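Local coordinates for protein endo-1,4-beta-mannanase (Eisenia fetida, PDB 5Y6T) that probably hydrolyses internal beta-1,4-mannosidic linkages in mannan polysaccharides, as an endo-acting glycoside hydrolase of family GH5, at residues P279-N284 with D304-T309; G296-S301 with D310-A315. One frame throughout, in Å; residues are numbered along the deposited sequence. Where two conformers were deposited one is given.

Contact 1. Residues P279-N284 with D304-T309; sequences PLLVPN and DGRSIT
Leu281 and Arg306 meet through a methyl group and a guanidinium. Leu281 CD1 lies over one face of the guanidinium, toward its rim, 3.7 Å from Arg306 NH2. Beside it the backbone of Leu280 is joined to the same arginine through water. Leu280 O and Arg306 NH1 are 3.5 Å apart at a poor angle and do not bond directly. Two waters bridge them instead. Each donates to Leu280 O and accepts from Arg306 NH1, and both sit at the guanidinium edge.

Asp304, in the same segment as Arg306, fixes the rotation of the guanidinium by a side-on salt bridge, with Arg306 NE to Asp304 OD1 at 2.8 Å and Arg306 NH2 to Asp304 OD2 at 2.9 Å. Both bonds are nearly straight. Asp304 OD1 also accepts from the backbone N of Arg306, at 3.2 Å and from the opposite face of the carboxylate plane. The bend at chi3 (64°) turns the arginine's end back toward Asp304. Gln311 of helix 308-317 packs against both Leu280 and Arg306. Ser307, next in the chain, is the N-cap of that helix, and its OG accepts from Asp310 N. The bond from Arg306 N to Asp304 OD1 closes an Asx turn, just ahead of the capped start of helix 308-317.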
ATOM      1  N   PRO A 279      -6.010 -14.939   0.787  1.00 19.15           N
ATOM      2  CA  PRO A 279      -6.371 -14.480   2.111  1.00 18.67           C
ATOM      3  C   PRO A 279      -7.845 -14.334   2.354  1.00 19.18           C
ATOM      4  O   PRO A 279      -8.256 -14.244   3.544  1.00 20.04           O
ATOM      5  CB  PRO A 279      -5.626 -13.161   2.262  1.00 19.29           C
ATOM      6  CG  PRO A 279      -5.461 -12.638   0.848  1.00 20.52           C
ATOM      7  CD  PRO A 279      -5.238 -13.905   0.048  1.00 22.57           C
ATOM      8  N   LEU A 280      -8.650 -14.317   1.299  1.00 19.92           N
ATOM      9  CA  LEU A 280     -10.095 -14.404   1.523  1.00 21.28           C
ATOM     10  C   LEU A 280     -10.636 -15.829   1.735  1.00 22.14           C
ATOM     11  O   LEU A 280     -11.795 -15.988   2.138  1.00 22.90           O
ATOM     12  CB  LEU A 280     -10.819 -13.741   0.379  1.00 20.06           C
ATOM     13  CG  LEU A 280     -10.782 -12.218   0.339  1.00 19.48           C
ATOM     14  CD1 LEU A 280     -11.368 -11.710  -0.955  1.00 21.18           C
ATOM     15  CD2 LEU A 280     -11.543 -11.599   1.520  1.00 20.64           C
ATOM     16  N   LEU A 281      -9.753 -16.826   1.652  1.00 22.33           N
ATOM     17  CA  LEU A 281     -10.118 -18.246   1.856  1.00 19.99           C
ATOM     18  C   LEU A 281      -9.483 -18.918   3.026  1.00 21.89           C
ATOM     19  O   LEU A 281      -9.932 -20.005   3.462  1.00 21.69           O
ATOM     20  CB  LEU A 281      -9.819 -19.049   0.590  1.00 24.13           C
ATOM     21  CG  LEU A 281     -10.898 -19.010  -0.517  1.00 24.39           C
ATOM     22  CD1 LEU A 281     -11.110 -17.640  -1.087  1.00 25.22           C
ATOM     23  CD2 LEU A 281     -10.547 -20.025  -1.602  1.00 26.17           C
ATOM     24  N   VAL A 282      -8.364 -18.358   3.530  1.00 21.64           N
ATOM     25  CA  VAL A 282      -7.649 -18.926   4.664  1.00 21.34           C
ATOM     26  C   VAL A 282      -7.558 -17.869   5.742  1.00 21.77           C
ATOM     27  O   VAL A 282      -7.529 -16.653   5.435  1.00 21.07           O
ATOM     28  CB  VAL A 282      -6.257 -19.432   4.297  1.00 22.13           C
ATOM     29  CG1 VAL A 282      -6.319 -20.454   3.156  1.00 24.98           C
ATOM     30  CG2 VAL A 282      -5.316 -18.296   3.959  1.00 23.39           C
ATOM     31  N   PRO A 283      -7.523 -18.288   6.998  1.00 22.00           N
ATOM     32  CA  PRO A 283      -7.267 -17.355   8.102  1.00 20.11           C
ATOM     33  C   PRO A 283      -5.829 -16.892   8.127  1.00 19.85           C
ATOM     34  O   PRO A 283      -4.928 -17.618   7.717  1.00 19.55           O
ATOM     35  CB  PRO A 283      -7.644 -18.136   9.330  1.00 23.64           C
ATOM     36  CG  PRO A 283      -7.449 -19.556   8.946  1.00 28.46           C
ATOM     37  CD  PRO A 283      -7.664 -19.685   7.471  1.00 26.43           C
ATOM     38  N   ASN A 284      -5.617 -15.643   8.504  1.00 18.71           N
ATOM     39  CA  ASN A 284      -4.299 -15.004   8.439  1.00 18.68           C
ATOM     40  C   ASN A 284      -3.250 -15.834   9.270  1.00 19.34           C
ATOM     41  O   ASN A 284      -2.076 -15.859   8.954  1.00 20.35           O
ATOM     42  CB  ASN A 284      -4.373 -13.609   8.964  1.00 20.18           C
ATOM     43  CG  ASN A 284      -3.050 -12.918   8.892  1.00 19.96           C
ATOM     44  OD1 ASN A 284      -2.378 -12.976   7.876  1.00 19.84           O
ATOM     45  ND2 ASN A 284      -2.633 -12.366   9.963  1.00 20.33           N
ATOM     46  N   ASP A 304     -15.000 -14.531  -6.914  1.00 25.14           N
ATOM     47  CA  ASP A 304     -15.478 -15.844  -7.389  1.00 29.07           C
ATOM     48  C   ASP A 304     -16.991 -15.958  -7.251  1.00 31.73           C
ATOM     49  O   ASP A 304     -17.521 -17.101  -7.278  1.00 30.85           O
ATOM     50  CB  ASP A 304     -14.767 -16.984  -6.598  1.00 27.51           C
ATOM     51  CG  ASP A 304     -15.175 -17.050  -5.137  1.00 30.51           C
ATOM     52  OD1 ASP A 304     -15.766 -16.073  -4.605  1.00 26.85           O
ATOM     53  OD2 ASP A 304     -14.792 -18.060  -4.522  1.00 29.52           O
ATOM     54  N   GLY A 305     -17.659 -14.803  -7.057  1.00 27.45           N
ATOM     55  CA  GLY A 305     -19.124 -14.763  -6.759  1.00 30.31           C
ATOM     56  C   GLY A 305     -19.524 -14.408  -5.326  1.00 25.59           C
ATOM     57  O   GLY A 305     -20.671 -14.022  -5.067  1.00 27.07           O
ATOM     58  N   ARG A 306     -18.603 -14.531  -4.348  1.00 25.06           N
ATOM     59  CA  ARG A 306     -18.922 -14.192  -3.012  1.00 25.22           C
ATOM     60  C   ARG A 306     -19.194 -12.671  -2.973  1.00 24.84           C
ATOM     61  O   ARG A 306     -18.749 -11.923  -3.807  1.00 24.92           O
ATOM     62  CB  ARG A 306     -17.816 -14.558  -2.026  1.00 26.32           C
ATOM     63  CG  ARG A 306     -16.498 -13.850  -2.258  1.00 26.06           C
ATOM     64  CD  ARG A 306     -15.370 -14.485  -1.435  1.00 24.90           C
ATOM     65  NE  ARG A 306     -15.161 -15.860  -1.876  1.00 27.61           N
ATOM     66  CZ  ARG A 306     -14.842 -16.889  -1.109  1.00 24.02           C
ATOM     67  NH1 ARG A 306     -14.581 -16.737   0.173  1.00 25.35           N
ATOM     68  NH2 ARG A 306     -14.710 -18.081  -1.669  1.00 26.96           N
ATOM     69  N   SER A 307     -19.949 -12.224  -1.982  1.00 25.18           N
ATOM     70  CA  SER A 307     -20.362 -10.843  -1.954  1.00 24.10           C
ATOM     71  C   SER A 307     -19.275 -10.000  -1.293  1.00 22.90           C
ATOM     72  O   SER A 307     -18.454 -10.524  -0.503  1.00 24.24           O
ATOM     73  CB  SER A 307     -21.621 -10.639  -1.162  1.00 25.26           C
ATOM     74  OG  SER A 307     -21.373 -10.868   0.181  1.00 25.54           O
ATOM     75  N   ILE A 308     -19.343  -8.703  -1.575  1.00 22.94           N
ATOM     76  CA  ILE A 308     -18.473  -7.720  -0.907  1.00 22.23           C
ATOM     77  C   ILE A 308     -18.567  -7.827   0.629  1.00 24.62           C
ATOM     78  O   ILE A 308     -17.571  -7.689   1.369  1.00 23.22           O
ATOM     79  CB  ILE A 308     -18.809  -6.282  -1.360  1.00 23.03           C
ATOM     80  CG1 ILE A 308     -17.661  -5.332  -0.930  1.00 22.23           C
ATOM     81  CG2 ILE A 308     -20.191  -5.797  -0.844  1.00 25.00           C
ATOM     82  CD1 ILE A 308     -16.468  -5.405  -1.845  1.00 21.74           C
ATOM     83  N   THR A 309     -19.763  -8.081   1.159  1.00 22.70           N
ATOM     84  CA  THR A 309     -19.922  -8.202   2.607  0.70 25.44           C
ATOM     85  C   THR A 309     -19.207  -9.441   3.123  1.00 22.49           C
ATOM     86  O   THR A 309     -18.638  -9.423   4.210  1.00 24.40           O
ATOM     87  CB  THR A 309     -21.431  -8.178   2.940  0.70 28.15           C
ATOM     88  OG1 THR A 309     -21.925  -6.851   2.642  0.70 30.20           O
ATOM     89  CG2 THR A 309     -21.681  -8.510   4.361  0.70 31.35           C
TER
HETATM   90  O   HOH W   1     -14.135 -14.429   1.832  1.00 24.92           O
HETATM   91  O   HOH W   2     -13.775 -17.873   2.785  1.00 28.54           O

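Contact 2. Residues G296-S301 with D310-A315; sequences GEFSQS and DQFDWA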
ATOM      1  N   GLY A 296      -5.205  -5.773   1.259  1.00 18.23           N
ATOM      2  CA  GLY A 296      -5.061  -4.373   0.761  1.00 18.36           C
ATOM      3  C   GLY A 296      -5.804  -4.068  -0.532  1.00 17.96           C
ATOM      4  O   GLY A 296      -5.922  -2.920  -0.937  1.00 18.01           O
ATOM      5  N   GLU A 297      -6.204  -5.126  -1.268  1.00 18.65           N
ATOM      6  CA  GLU A 297      -7.091  -5.010  -2.415  1.00 17.58           C
ATOM      7  C   GLU A 297      -7.873  -6.328  -2.589  1.00 19.37           C
ATOM      8  O   GLU A 297      -7.332  -7.414  -2.419  1.00 19.02           O
ATOM      9  CB  GLU A 297      -6.338  -4.834  -3.709  1.00 17.58           C
ATOM     10  CG  GLU A 297      -5.492  -3.573  -3.896  1.00 17.19           C
ATOM     11  CD  GLU A 297      -4.840  -3.439  -5.271  1.00 20.92           C
ATOM     12  OE1 GLU A 297      -5.297  -4.188  -6.233  1.00 20.77           O
ATOM     13  OE2 GLU A 297      -3.882  -2.598  -5.417  1.00 20.43           O
ATOM     14  N   PHE A 298      -9.116  -6.172  -3.008  1.00 20.57           N
ATOM     15  CA  PHE A 298     -10.009  -7.256  -3.457  1.00 20.02           C
ATOM     16  C   PHE A 298     -11.238  -6.575  -3.992  1.00 20.57           C
ATOM     17  O   PHE A 298     -11.456  -5.394  -3.776  1.00 19.13           O
ATOM     18  CB  PHE A 298     -10.426  -8.177  -2.304  1.00 18.74           C
ATOM     19  CG  PHE A 298     -11.083  -7.473  -1.168  1.00 18.89           C
ATOM     20  CD1 PHE A 298     -10.362  -6.787  -0.177  1.00 19.16           C
ATOM     21  CD2 PHE A 298     -12.447  -7.337  -1.131  1.00 20.72           C
ATOM     22  CE1 PHE A 298     -11.010  -6.121   0.854  1.00 21.77           C
ATOM     23  CE2 PHE A 298     -13.080  -6.626  -0.141  1.00 19.64           C
ATOM     24  CZ  PHE A 298     -12.387  -5.985   0.831  1.00 21.24           C
ATOM     25  N   SER A 299     -12.115  -7.337  -4.658  1.00 18.02           N
ATOM     26  CA  SER A 299     -13.361  -6.716  -5.091  1.00 20.67           C
ATOM     27  C   SER A 299     -14.355  -7.851  -5.335  1.00 21.59           C
ATOM     28  O   SER A 299     -13.963  -9.025  -5.469  1.00 21.61           O
ATOM     29  CB  SER A 299     -13.158  -5.909  -6.348  1.00 22.86           C
ATOM     30  OG  SER A 299     -12.854  -6.712  -7.458  1.00 21.90           O
ATOM     31  N   GLN A 300     -15.635  -7.494  -5.314  1.00 24.82           N
ATOM     32  CA  GLN A 300     -16.672  -8.432  -5.602  1.00 24.77           C
ATOM     33  C   GLN A 300     -16.578  -8.852  -7.090  1.00 22.91           C
ATOM     34  O   GLN A 300     -16.656 -10.053  -7.460  1.00 24.82           O
ATOM     35  CB  GLN A 300     -18.034  -7.810  -5.234  1.00 27.07           C
ATOM     36  CG  GLN A 300     -19.212  -8.800  -5.433  1.00 27.66           C
ATOM     37  CD  GLN A 300     -20.489  -8.108  -5.056  1.00 26.64           C
ATOM     38  OE1 GLN A 300     -20.765  -7.931  -3.872  1.00 24.78           O
ATOM     39  NE2 GLN A 300     -21.255  -7.686  -6.029  1.00 31.16           N
ATOM     40  N   SER A 301     -16.445  -7.852  -7.940  1.00 25.18           N
ATOM     41  CA  SER A 301     -16.309  -8.094  -9.389  1.00 25.88           C
ATOM     42  C   SER A 301     -15.082  -8.921  -9.714  1.00 27.01           C
ATOM     43  O   SER A 301     -15.068  -9.679 -10.693  1.00 24.65           O
ATOM     44  CB  SER A 301     -16.295  -6.821 -10.233  1.00 27.20           C
ATOM     45  OG  SER A 301     -15.341  -5.878  -9.807  1.00 30.60           O
ATOM     46  N   ASP A 310     -19.319 -10.556   2.380  1.00 22.81           N
ATOM     47  CA  ASP A 310     -18.592 -11.769   2.731  1.00 23.66           C
ATOM     48  C   ASP A 310     -17.062 -11.506   2.852  1.00 23.40           C
ATOM     49  O   ASP A 310     -16.403 -12.057   3.751  1.00 23.38           O
ATOM     50  CB  ASP A 310     -18.766 -12.857   1.673  1.00 26.40           C
ATOM     51  CG  ASP A 310     -20.151 -13.489   1.656  1.00 31.76           C
ATOM     52  OD1 ASP A 310     -20.896 -13.442   2.688  1.00 30.94           O
ATOM     53  OD2 ASP A 310     -20.468 -13.961   0.532  1.00 35.93           O
ATOM     54  N   GLN A 311     -16.542 -10.692   1.950  1.00 18.89           N
ATOM     55  CA  GLN A 311     -15.138 -10.452   1.894  1.00 22.52           C
ATOM     56  C   GLN A 311     -14.696  -9.593   3.079  1.00 20.55           C
ATOM     57  O   GLN A 311     -13.756  -9.954   3.797  1.00 20.72           O
ATOM     58  CB  GLN A 311     -14.816  -9.810   0.561  1.00 19.31           C
ATOM     59  CG  GLN A 311     -15.055 -10.671  -0.667  1.00 22.13           C
ATOM     60  CD  GLN A 311     -14.957  -9.948  -1.976  1.00 21.82           C
ATOM     61  OE1 GLN A 311     -15.439  -8.805  -2.119  1.00 22.98           O
ATOM     62  NE2 GLN A 311     -14.312 -10.576  -2.973  1.00 22.89           N
ATOM     63  N   PHE A 312     -15.360  -8.466   3.326  1.00 21.92           N
ATOM     64  CA  PHE A 312     -15.034  -7.645   4.525  1.00 20.50           C
ATOM     65  C   PHE A 312     -15.232  -8.433   5.799  1.00 20.37           C
ATOM     66  O   PHE A 312     -14.381  -8.341   6.746  1.00 20.58           O
ATOM     67  CB  PHE A 312     -15.851  -6.390   4.613  1.00 21.97           C
ATOM     68  CG  PHE A 312     -15.331  -5.271   3.733  1.00 19.64           C
ATOM     69  CD1 PHE A 312     -15.726  -5.160   2.416  1.00 20.05           C
ATOM     70  CD2 PHE A 312     -14.513  -4.289   4.286  1.00 20.66           C
ATOM     71  CE1 PHE A 312     -15.266  -4.120   1.606  1.00 21.16           C
ATOM     72  CE2 PHE A 312     -14.006  -3.255   3.490  1.00 20.43           C
ATOM     73  CZ  PHE A 312     -14.427  -3.116   2.161  1.00 20.83           C
ATOM     74  N   ASP A 313     -16.274  -9.256   5.844  1.00 20.21           N
ATOM     75  CA  ASP A 313     -16.515 -10.058   7.030  1.00 20.75           C
ATOM     76  C   ASP A 313     -15.343 -11.031   7.309  1.00 19.24           C
ATOM     77  O   ASP A 313     -14.957 -11.234   8.437  1.00 22.88           O
ATOM     78  CB  ASP A 313     -17.873 -10.825   6.969  1.00 22.13           C
ATOM     79  CG  ASP A 313     -18.267 -11.371   8.336  1.00 27.41           C
ATOM     80  OD1 ASP A 313     -18.707 -10.543   9.186  1.00 25.53           O
ATOM     81  OD2 ASP A 313     -18.009 -12.575   8.606  1.00 24.36           O
ATOM     82  N   TRP A 314     -14.863 -11.682   6.281  1.00 21.37           N
ATOM     83  CA  TRP A 314     -13.801 -12.656   6.388  1.00 22.05           C
ATOM     84  C   TRP A 314     -12.570 -11.945   6.935  1.00 21.54           C
ATOM     85  O   TRP A 314     -11.928 -12.420   7.823  1.00 21.39           O
ATOM     86  CB  TRP A 314     -13.512 -13.270   5.033  1.00 19.52           C
ATOM     87  CG  TRP A 314     -12.430 -14.302   5.100  1.00 22.45           C
ATOM     88  CD1 TRP A 314     -11.103 -14.137   4.899  1.00 23.23           C
ATOM     89  CD2 TRP A 314     -12.613 -15.679   5.470  1.00 20.83           C
ATOM     90  NE1 TRP A 314     -10.423 -15.311   5.159  1.00 23.33           N
ATOM     91  CE2 TRP A 314     -11.351 -16.281   5.478  1.00 22.62           C
ATOM     92  CE3 TRP A 314     -13.762 -16.459   5.802  1.00 24.91           C
ATOM     93  CZ2 TRP A 314     -11.159 -17.678   5.771  1.00 23.34           C
ATOM     94  CZ3 TRP A 314     -13.580 -17.825   6.104  1.00 25.10           C
ATOM     95  CH2 TRP A 314     -12.265 -18.407   6.129  1.00 25.54           C
ATOM     96  N   ALA A 315     -12.236 -10.774   6.371  1.00 20.55           N
ATOM     97  CA  ALA A 315     -11.028 -10.068   6.789  1.00 21.21           C
ATOM     98  C   ALA A 315     -11.081  -9.760   8.296  1.00 20.88           C
ATOM     99  O   ALA A 315     -10.120  -9.934   9.030  1.00 20.46           O
ATOM    100  CB  ALA A 315     -10.899  -8.792   6.022  1.00 21.94           C
TER
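The ring of Phe298 turns its edge to one face of the Phe312 ring. Phe298 CZ stands over that face, toward the rim, 3.5 Å from Phe312 CE1. The planes are 75° apart and the centroids 5.1 Å, a T-shaped pair. Gln311 also reaches the edge of the Phe298 ring, with Gln311 OE1 3.5 Å from Phe298 CD2. Gln311 CB packs against Phe298 CE2 at 3.7 Å. Ring and amide planes are steeply inclined, at 77°.

The amide of Gln311 makes the one hydrogen bond between the segments. Gln311 NE2 donates to Ser299 O at 3.0 Å, almost straight at the hydrogen. The donor sits well above the carbonyl plane, away from the lone pairs. Extension of the Gln311 chain beyond CG (chi2 170°) carries the amide from the helix to this backbone. The backbone N of Gln300 bonds to Asp336, not to Gln311 OE1. Ser299 OG bonds to Asn334 O.

This buried contact packs outer helix 308-317 on the end of barrel strand 293-297 and the loop after it, consistent with the (beta/alpha)8 fold of GH5. Both phenylalanines pack on Ala323 of strand 322-325. Phe312 also touches Ser25 of strand 20-28, and Leu345 and Leu348 of helix 338-348.

In the fold
The two contacts alternate along the chain: 279-284, 296-301, 304-309, 310-315. Their centres are about 6 Å apart, and both use helix 308-317. Contact 1 joins the segment leading into this helix, through Arg306, to the loop before strand 293-297. Contact 2 packs the helix body against the end of that strand and the segment after it. Gln300 OE1 of contact 2 accepts from Ile308 N of contact 1, and Trp314 NE1 bonds to Val282 O. Strand 293-297, helix 308-317 and strand 322-325 follow one another as a beta-alpha unit and the next strand, consistent with the (beta/alpha)8 barrel of GH5 enzymes.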